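Local coordinates for hypothetical 13.2 KDA protein (Sulfolobus virus-like particle ssv1, PDB 2VQC) that is essential for virus function and, being built as a winged-helix domain, probably binds DNA, at residues 16-21 with 54-59; 30-35 with 45-50. One frame throughout, in Å; residues are numbered along the deposited sequence.

Interaction 1. Residues 16-21 with 54-59; sequences MAEIMY and KAICER
In the three-helix bundle of this winged-helix fold, Ile-56 of helix 43-59 packs between Ala-17 and Tyr-21, one turn apart on helix 13-27. The segment axes approach to 9.9 Å and cross at -57°, and the CA atoms of Glu-18 and Ile-56 mark the register. The two branches of Ile-56 divide the work. Ile-56 CD1 reaches the near side of helix 13-27, 3.6 Å from Ala-17 CB and 3.7 Å from Glu-18 N, while the aliphatic CG of Glu-18 passes it at 3.9 Å. Ile-56 CG2, which stands anti to the backbone N, sits over one face of the Tyr-21 ring, 3.8 Å from the centroid and only 15° off the normal, a CH-pi contact shifted slightly toward the rim. With CG anti to the backbone N (chi1 -169°), the Tyr-21 ring is carried across to the other helix. At the edge of the same ring, in its plane, Cys-57 SG lies 3.8 Å from Tyr-21 CE1, a sulfur-aromatic contact. The aromatic is thus held from a face and an edge by consecutive residues, and its hydroxyl is hydrogen-bonded to Glu-63. The disulfide from Cys-57 to Cys-64 ties helix 43-59 to strand 64-68, and Trp-77 on strand 73-77 meets the Tyr-21 ring edge-to-face, so the helix pair adjoins both long strands of the sheet.

Interaction 2. Residues 30-35 with 45-50; sequences LTLEDI and SAYNIQ
Leu-32 drives its forked end against helix 43-59, spreading its two methyls over Ala-46, Tyr-47 and Gln-50. Its CG is anti to the backbone N (chi1 -168°), a torsion that directs the fork across the gap. Leu-32 CD2 lies over a face of the Tyr-47 ring, 3.8 Å from the centroid and 16° off the normal, in a CH-pi contact where the two side chains meet at about a right angle. Leu-32 CD1 settles against Ala-46 CB at 3.7 Å and also touches the Gln-50 amide oxygen OE1. A water donates to Gln-50 OE1 at 2.9 Å and accepts from Leu-32 N at 2.8 Å, bridging the first turn of helix 32-39 to the next helix. One turn on, Ile-35 and Ile-49 run past each other in opposite directions. Ile-35 CG2 rests 4.0 Å from Ala-46 CB and 4.1 Å from Ile-49 CG2, while Ile-35 CD1 lies against the Gln-50 backbone. At the N-cap, Thr-31 N donates to Asp-34 OD2 (2.9 Å, 161°). Helices 32-39 and 43-59, joined by a short turn, form the helix-turn-helix of the winged-helix fold, in which helix 43-59 holds the place of the recognition helix.

Both interactions draw on helix 43-59, whose last turns meet helix 13-27 in interaction 1 and whose early turns meet helix 32-39 in interaction 2. Interaction 1 is largely buried, with Glu-18 at its margin, and is carried by apolar, CH-pi and sulfur-aromatic contacts, with an aromatic ring and a disulfide sulfur next to the sheet. Interaction 2 is partly buried, pairing an inner layer of isoleucines and alanine with an outer side that holds the exposed Tyr-47 and a bridging water. The two touch directly: Met-16, present as selenomethionine, places CB 3.6 Å from Ile-49 CD1, and selenomethionine Met-20 packs on Ile-35. Together they join all three helices into one bundle.

Interaction 1. Residues 16-21 with 54-59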
HETATM    1  N   MSE A  16      -6.413  -7.508  -1.395  1.00 22.70           N
HETATM    2  CA  MSE A  16      -4.952  -7.569  -1.328  1.00 22.78           C
HETATM    3  C   MSE A  16      -4.401  -6.364  -0.584  1.00 22.34           C
HETATM    4  O   MSE A  16      -3.428  -6.476   0.163  1.00 21.84           O
HETATM    5  CB  MSE A  16      -4.328  -7.572  -2.729  1.00 23.33           C
HETATM    6  CG  MSE A  16      -4.928  -8.539  -3.727  1.00 25.41           C
HETATM    7 SE   MSE A  16      -4.285 -10.334  -3.548  1.00 30.54          SE
HETATM    8  CE  MSE A  16      -5.277 -10.852  -1.929  1.00 30.45           C
ATOM      9  N   ALA A  17      -5.012  -5.205  -0.829  1.00 22.15           N
ATOM     10  CA  ALA A  17      -4.594  -3.955  -0.200  1.00 21.98           C
ATOM     11  C   ALA A  17      -4.852  -3.967   1.300  1.00 21.85           C
ATOM     12  O   ALA A  17      -4.075  -3.391   2.062  1.00 21.95           O
ATOM     13  CB  ALA A  17      -5.293  -2.775  -0.845  1.00 22.05           C
ATOM     14  N   GLU A  18      -5.940  -4.618   1.720  1.00 21.61           N
ATOM     15  CA  GLU A  18      -6.237  -4.796   3.147  1.00 21.47           C
ATOM     16  C   GLU A  18      -5.128  -5.589   3.831  1.00 21.04           C
ATOM     17  O   GLU A  18      -4.767  -5.304   4.971  1.00 20.81           O
ATOM     18  CB  GLU A  18      -7.592  -5.495   3.358  1.00 21.31           C
ATOM     19  CG  GLU A  18      -8.803  -4.611   3.058  1.00 21.98           C
ATOM     20  CD  GLU A  18     -10.135  -5.341   3.217  1.00 22.46           C
ATOM     21  OE1 GLU A  18     -10.277  -6.469   2.693  1.00 24.72           O
ATOM     22  OE2 GLU A  18     -11.053  -4.780   3.857  1.00 24.00           O
ATOM     23  N   ILE A  19      -4.583  -6.580   3.128  1.00 20.76           N
ATOM     24  CA  ILE A  19      -3.456  -7.355   3.658  1.00 20.53           C
ATOM     25  C   ILE A  19      -2.260  -6.424   3.848  1.00 20.25           C
ATOM     26  O   ILE A  19      -1.623  -6.432   4.904  1.00 20.17           O
ATOM     27  CB  ILE A  19      -3.083  -8.548   2.746  1.00 20.39           C
ATOM     28  CG1 ILE A  19      -4.261  -9.525   2.643  1.00 20.19           C
ATOM     29  CG2 ILE A  19      -1.849  -9.287   3.279  1.00 20.60           C
ATOM     30  CD1 ILE A  19      -4.047 -10.643   1.650  1.00 20.24           C
HETATM   31  N   MSE A  20      -1.981  -5.604   2.839  1.00 20.09           N
HETATM   32  CA  MSE A  20      -0.862  -4.671   2.909  1.00 20.22           C
HETATM   33  C   MSE A  20      -1.060  -3.620   4.001  1.00 20.12           C
HETATM   34  O   MSE A  20      -0.095  -3.191   4.618  1.00 20.07           O
HETATM   35  CB  MSE A  20      -0.643  -3.970   1.567  1.00 20.30           C
HETATM   36  CG  MSE A  20      -0.254  -4.877   0.401  1.00 21.10           C
HETATM   37 SE   MSE A  20       1.268  -6.087   0.717  1.00 21.23          SE
HETATM   38  CE  MSE A  20       0.296  -7.407   1.675  1.00 24.23           C
ATOM     39  N   TYR A  21      -2.304  -3.214   4.238  1.00 20.04           N
ATOM     40  CA  TYR A  21      -2.590  -2.159   5.209  1.00 19.96           C
ATOM     41  C   TYR A  21      -2.193  -2.576   6.626  1.00 19.99           C
ATOM     42  O   TYR A  21      -1.633  -1.773   7.380  1.00 20.04           O
ATOM     43  CB  TYR A  21      -4.067  -1.768   5.173  1.00 19.71           C
ATOM     44  CG  TYR A  21      -4.384  -0.516   5.962  1.00 19.63           C
ATOM     45  CD1 TYR A  21      -3.958   0.731   5.511  1.00 19.54           C
ATOM     46  CD2 TYR A  21      -5.111  -0.574   7.148  1.00 19.17           C
ATOM     47  CE1 TYR A  21      -4.238   1.885   6.213  1.00 19.08           C
ATOM     48  CE2 TYR A  21      -5.403   0.582   7.862  1.00 19.31           C
ATOM     49  CZ  TYR A  21      -4.961   1.812   7.383  1.00 19.26           C
ATOM     50  OH  TYR A  21      -5.232   2.974   8.064  1.00 19.04           O
ATOM     51  N   LYS A  54      -3.985   3.057  -1.486  1.00 24.06           N
ATOM     52  CA  LYS A  54      -4.138   4.507  -1.381  1.00 24.24           C
ATOM     53  C   LYS A  54      -5.571   4.889  -0.988  1.00 24.28           C
ATOM     54  O   LYS A  54      -5.776   5.789  -0.164  1.00 24.19           O
ATOM     55  CB  LYS A  54      -3.734   5.170  -2.706  1.00 24.26           C
ATOM     56  CG  LYS A  54      -3.727   6.693  -2.705  1.00 24.32           C
ATOM     57  CD  LYS A  54      -3.335   7.227  -4.076  1.00 24.69           C
ATOM     58  CE  LYS A  54      -3.629   8.717  -4.220  1.00 25.18           C
ATOM     59  NZ  LYS A  54      -2.742   9.560  -3.368  1.00 26.11           N
ATOM     60  N   ALA A  55      -6.556   4.199  -1.564  1.00 24.41           N
ATOM     61  CA  ALA A  55      -7.963   4.444  -1.233  1.00 24.65           C
ATOM     62  C   ALA A  55      -8.262   4.101   0.233  1.00 24.81           C
ATOM     63  O   ALA A  55      -8.961   4.853   0.908  1.00 24.75           O
ATOM     64  CB  ALA A  55      -8.888   3.672  -2.169  1.00 24.59           C
ATOM     65  N   ILE A  56      -7.713   2.987   0.722  1.00 24.99           N
ATOM     66  CA  ILE A  56      -7.878   2.593   2.133  1.00 25.06           C
ATOM     67  C   ILE A  56      -7.238   3.613   3.082  1.00 25.16           C
ATOM     68  O   ILE A  56      -7.833   3.974   4.098  1.00 24.97           O
ATOM     69  CB  ILE A  56      -7.287   1.187   2.422  1.00 24.88           C
ATOM     70  CG1 ILE A  56      -8.085   0.109   1.681  1.00 24.74           C
ATOM     71  CG2 ILE A  56      -7.297   0.893   3.930  1.00 25.01           C
ATOM     72  CD1 ILE A  56      -7.418  -1.259   1.669  1.00 24.93           C
ATOM     73  N   CYS A  57      -6.033   4.072   2.748  1.00 25.39           N
ATOM     74  CA  CYS A  57      -5.341   5.081   3.561  1.00 25.67           C
ATOM     75  C   CYS A  57      -6.113   6.398   3.659  1.00 25.61           C
ATOM     76  O   CYS A  57      -6.157   7.023   4.720  1.00 25.30           O
ATOM     77  CB  CYS A  57      -3.940   5.345   3.016  1.00 25.69           C
ATOM     78  SG  CYS A  57      -2.756   4.105   3.553  1.00 27.55           S
ATOM     79  N   GLU A  58      -6.716   6.810   2.549  1.00 25.83           N
ATOM     80  CA  GLU A  58      -7.511   8.035   2.503  1.00 26.26           C
ATOM     81  C   GLU A  58      -8.782   7.938   3.354  1.00 26.50           C
ATOM     82  O   GLU A  58      -9.312   8.962   3.786  1.00 26.97           O
ATOM     83  CB  GLU A  58      -7.836   8.411   1.048  1.00 26.15           C
ATOM     84  CG  GLU A  58      -6.606   8.949   0.300  1.00 26.61           C
ATOM     85  CD  GLU A  58      -6.788   9.050  -1.209  1.00 26.92           C
ATOM     86  OE1 GLU A  58      -7.428   8.162  -1.814  1.00 28.41           O
ATOM     87  OE2 GLU A  58      -6.262  10.019  -1.797  1.00 27.58           O
ATOM     88  N   ARG A  59      -9.255   6.717   3.614  1.00 26.62           N
ATOM     89  CA  ARG A  59     -10.374   6.508   4.543  1.00 26.66           C
ATOM     90  C   ARG A  59      -9.962   6.646   6.010  1.00 26.78           C
ATOM     91  O   ARG A  59     -10.821   6.799   6.884  1.00 26.82           O
ATOM     92  CB  ARG A  59     -11.019   5.139   4.315  1.00 26.55           C
ATOM     93  CG  ARG A  59     -11.669   5.017   2.961  1.00 26.63           C
ATOM     94  CD  ARG A  59     -12.036   3.586   2.612  1.00 27.00           C
ATOM     95  NE  ARG A  59     -12.447   3.481   1.211  1.00 27.34           N
ATOM     96  CZ  ARG A  59     -13.052   2.429   0.663  1.00 27.54           C
ATOM     97  NH1 ARG A  59     -13.343   1.353   1.387  1.00 27.60           N
ATOM     98  NH2 ARG A  59     -13.379   2.462  -0.624  1.00 27.93           N
TER

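Interaction 2. Residues 30-35 with 45-50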
ATOM      1  N   LEU A  30       5.625   1.590   3.724  1.00 19.14           N
ATOM      2  CA  LEU A  30       5.480   0.700   2.561  1.00 18.85           C
ATOM      3  C   LEU A  30       5.708   1.434   1.246  1.00 18.51           C
ATOM      4  O   LEU A  30       5.316   2.591   1.098  1.00 18.33           O
ATOM      5  CB  LEU A  30       4.085   0.058   2.503  1.00 18.96           C
ATOM      6  CG  LEU A  30       3.696  -1.056   3.476  1.00 19.23           C
ATOM      7  CD1 LEU A  30       2.279  -1.494   3.160  1.00 19.59           C
ATOM      8  CD2 LEU A  30       4.632  -2.241   3.418  1.00 18.98           C
ATOM      9  N   THR A  31       6.339   0.735   0.302  1.00 18.19           N
ATOM     10  CA  THR A  31       6.468   1.176  -1.086  1.00 18.11           C
ATOM     11  C   THR A  31       6.030   0.041  -2.020  1.00 17.88           C
ATOM     12  O   THR A  31       5.753  -1.073  -1.572  1.00 17.36           O
ATOM     13  CB  THR A  31       7.914   1.577  -1.426  1.00 18.02           C
ATOM     14  OG1 THR A  31       8.774   0.429  -1.354  1.00 17.94           O
ATOM     15  CG2 THR A  31       8.409   2.655  -0.467  1.00 18.27           C
ATOM     16  N   LEU A  32       5.975   0.323  -3.317  1.00 17.92           N
ATOM     17  CA  LEU A  32       5.548  -0.681  -4.291  1.00 18.03           C
ATOM     18  C   LEU A  32       6.394  -1.954  -4.186  1.00 18.04           C
ATOM     19  O   LEU A  32       5.862  -3.058  -4.315  1.00 18.15           O
ATOM     20  CB  LEU A  32       5.581  -0.122  -5.722  1.00 17.96           C
ATOM     21  CG  LEU A  32       4.880  -1.003  -6.769  1.00 17.98           C
ATOM     22  CD1 LEU A  32       3.366  -0.892  -6.658  1.00 18.02           C
ATOM     23  CD2 LEU A  32       5.335  -0.647  -8.169  1.00 18.30           C
ATOM     24  N   GLU A  33       7.693  -1.801  -3.927  1.00 17.92           N
ATOM     25  CA  GLU A  33       8.598  -2.953  -3.774  1.00 18.00           C
ATOM     26  C   GLU A  33       8.164  -3.927  -2.686  1.00 17.86           C
ATOM     27  O   GLU A  33       8.379  -5.137  -2.817  1.00 17.75           O
ATOM     28  CB  GLU A  33      10.038  -2.504  -3.486  1.00 18.05           C
ATOM     29  CG  GLU A  33      10.725  -1.782  -4.650  1.00 18.20           C
ATOM     30  CD  GLU A  33      10.501  -0.278  -4.646  1.00 17.79           C
ATOM     31  OE1 GLU A  33       9.511   0.194  -4.051  1.00 18.72           O
ATOM     32  OE2 GLU A  33      11.321   0.434  -5.248  1.00 17.76           O
ATOM     33  N   ASP A  34       7.574  -3.402  -1.610  1.00 17.93           N
ATOM     34  CA  ASP A  34       7.050  -4.243  -0.520  1.00 18.01           C
ATOM     35  C   ASP A  34       5.843  -5.084  -0.959  1.00 17.93           C
ATOM     36  O   ASP A  34       5.668  -6.215  -0.507  1.00 18.05           O
ATOM     37  CB  ASP A  34       6.664  -3.382   0.687  1.00 18.03           C
ATOM     38  CG  ASP A  34       7.864  -2.711   1.334  1.00 18.59           C
ATOM     39  OD1 ASP A  34       8.815  -3.429   1.702  1.00 19.35           O
ATOM     40  OD2 ASP A  34       7.856  -1.469   1.484  1.00 18.99           O
ATOM     41  N   ILE A  35       5.016  -4.524  -1.836  1.00 17.81           N
ATOM     42  CA  ILE A  35       3.871  -5.243  -2.390  1.00 17.82           C
ATOM     43  C   ILE A  35       4.358  -6.346  -3.333  1.00 17.76           C
ATOM     44  O   ILE A  35       3.848  -7.468  -3.312  1.00 17.65           O
ATOM     45  CB  ILE A  35       2.922  -4.280  -3.145  1.00 17.74           C
ATOM     46  CG1 ILE A  35       2.369  -3.211  -2.183  1.00 17.71           C
ATOM     47  CG2 ILE A  35       1.790  -5.057  -3.816  1.00 17.77           C
ATOM     48  CD1 ILE A  35       1.530  -2.128  -2.855  1.00 17.81           C
ATOM     49  N   SER A  45       0.229  -5.511 -11.728  1.00 21.76           N
ATOM     50  CA  SER A  45      -0.642  -6.037 -10.664  1.00 21.98           C
ATOM     51  C   SER A  45      -0.414  -5.316  -9.341  1.00 21.96           C
ATOM     52  O   SER A  45      -1.362  -4.994  -8.633  1.00 21.89           O
ATOM     53  CB  SER A  45      -0.411  -7.535 -10.451  1.00 21.88           C
ATOM     54  OG  SER A  45      -0.784  -8.276 -11.594  1.00 22.62           O
ATOM     55  N   ALA A  46       0.852  -5.088  -9.013  1.00 22.25           N
ATOM     56  CA  ALA A  46       1.225  -4.393  -7.787  1.00 22.49           C
ATOM     57  C   ALA A  46       0.703  -2.955  -7.776  1.00 22.72           C
ATOM     58  O   ALA A  46       0.295  -2.459  -6.722  1.00 23.18           O
ATOM     59  CB  ALA A  46       2.734  -4.410  -7.616  1.00 22.44           C
ATOM     60  N   TYR A  47       0.721  -2.293  -8.935  1.00 22.81           N
ATOM     61  CA  TYR A  47       0.170  -0.934  -9.062  1.00 22.87           C
ATOM     62  C   TYR A  47      -1.341  -0.889  -8.818  1.00 22.87           C
ATOM     63  O   TYR A  47      -1.844   0.084  -8.260  1.00 22.79           O
ATOM     64  CB  TYR A  47       0.488  -0.312 -10.435  1.00 22.99           C
ATOM     65  CG  TYR A  47       1.807   0.439 -10.496  1.00 23.15           C
ATOM     66  CD1 TYR A  47       2.039   1.552  -9.689  1.00 23.35           C
ATOM     67  CD2 TYR A  47       2.817   0.048 -11.377  1.00 23.43           C
ATOM     68  CE1 TYR A  47       3.249   2.244  -9.747  1.00 23.06           C
ATOM     69  CE2 TYR A  47       4.024   0.731 -11.441  1.00 22.88           C
ATOM     70  CZ  TYR A  47       4.237   1.825 -10.626  1.00 23.05           C
ATOM     71  OH  TYR A  47       5.441   2.499 -10.698  1.00 23.21           O
ATOM     72  N   ASN A  48      -2.061  -1.927  -9.242  1.00 23.01           N
ATOM     73  CA  ASN A  48      -3.504  -2.014  -8.973  1.00 23.02           C
ATOM     74  C   ASN A  48      -3.765  -2.099  -7.476  1.00 22.89           C
ATOM     75  O   ASN A  48      -4.692  -1.475  -6.964  1.00 22.73           O
ATOM     76  CB  ASN A  48      -4.141  -3.223  -9.671  1.00 22.90           C
ATOM     77  CG  ASN A  48      -4.151  -3.098 -11.182  1.00 23.36           C
ATOM     78  OD1 ASN A  48      -4.278  -2.005 -11.732  1.00 23.24           O
ATOM     79  ND2 ASN A  48      -4.031  -4.233 -11.865  1.00 24.16           N
ATOM     80  N   ILE A  49      -2.936  -2.874  -6.783  1.00 23.10           N
ATOM     81  CA  ILE A  49      -3.043  -3.022  -5.331  1.00 23.14           C
ATOM     82  C   ILE A  49      -2.667  -1.713  -4.641  1.00 23.23           C
ATOM     83  O   ILE A  49      -3.359  -1.275  -3.721  1.00 23.50           O
ATOM     84  CB  ILE A  49      -2.163  -4.187  -4.804  1.00 23.09           C
ATOM     85  CG1 ILE A  49      -2.679  -5.527  -5.341  1.00 23.15           C
ATOM     86  CG2 ILE A  49      -2.143  -4.204  -3.273  1.00 23.15           C
ATOM     87  CD1 ILE A  49      -1.731  -6.707  -5.119  1.00 22.92           C
ATOM     88  N   GLN A  50      -1.582  -1.089  -5.095  1.00 23.40           N
ATOM     89  CA  GLN A  50      -1.159   0.204  -4.562  1.00 23.64           C
ATOM     90  C   GLN A  50      -2.260   1.255  -4.686  1.00 23.87           C
ATOM     91  O   GLN A  50      -2.461   2.066  -3.783  1.00 24.01           O
ATOM     92  CB  GLN A  50       0.095   0.700  -5.281  1.00 23.55           C
ATOM     93  CG  GLN A  50       0.526   2.088  -4.851  1.00 23.72           C
ATOM     94  CD  GLN A  50       1.912   2.443  -5.322  1.00 24.11           C
ATOM     95  OE1 GLN A  50       2.905   1.973  -4.766  1.00 26.09           O
ATOM     96  NE2 GLN A  50       1.994   3.285  -6.348  1.00 23.92           N
TER
HETATM   97  O   HOH W   1       5.596   2.996  -4.222  1.00 33.00           O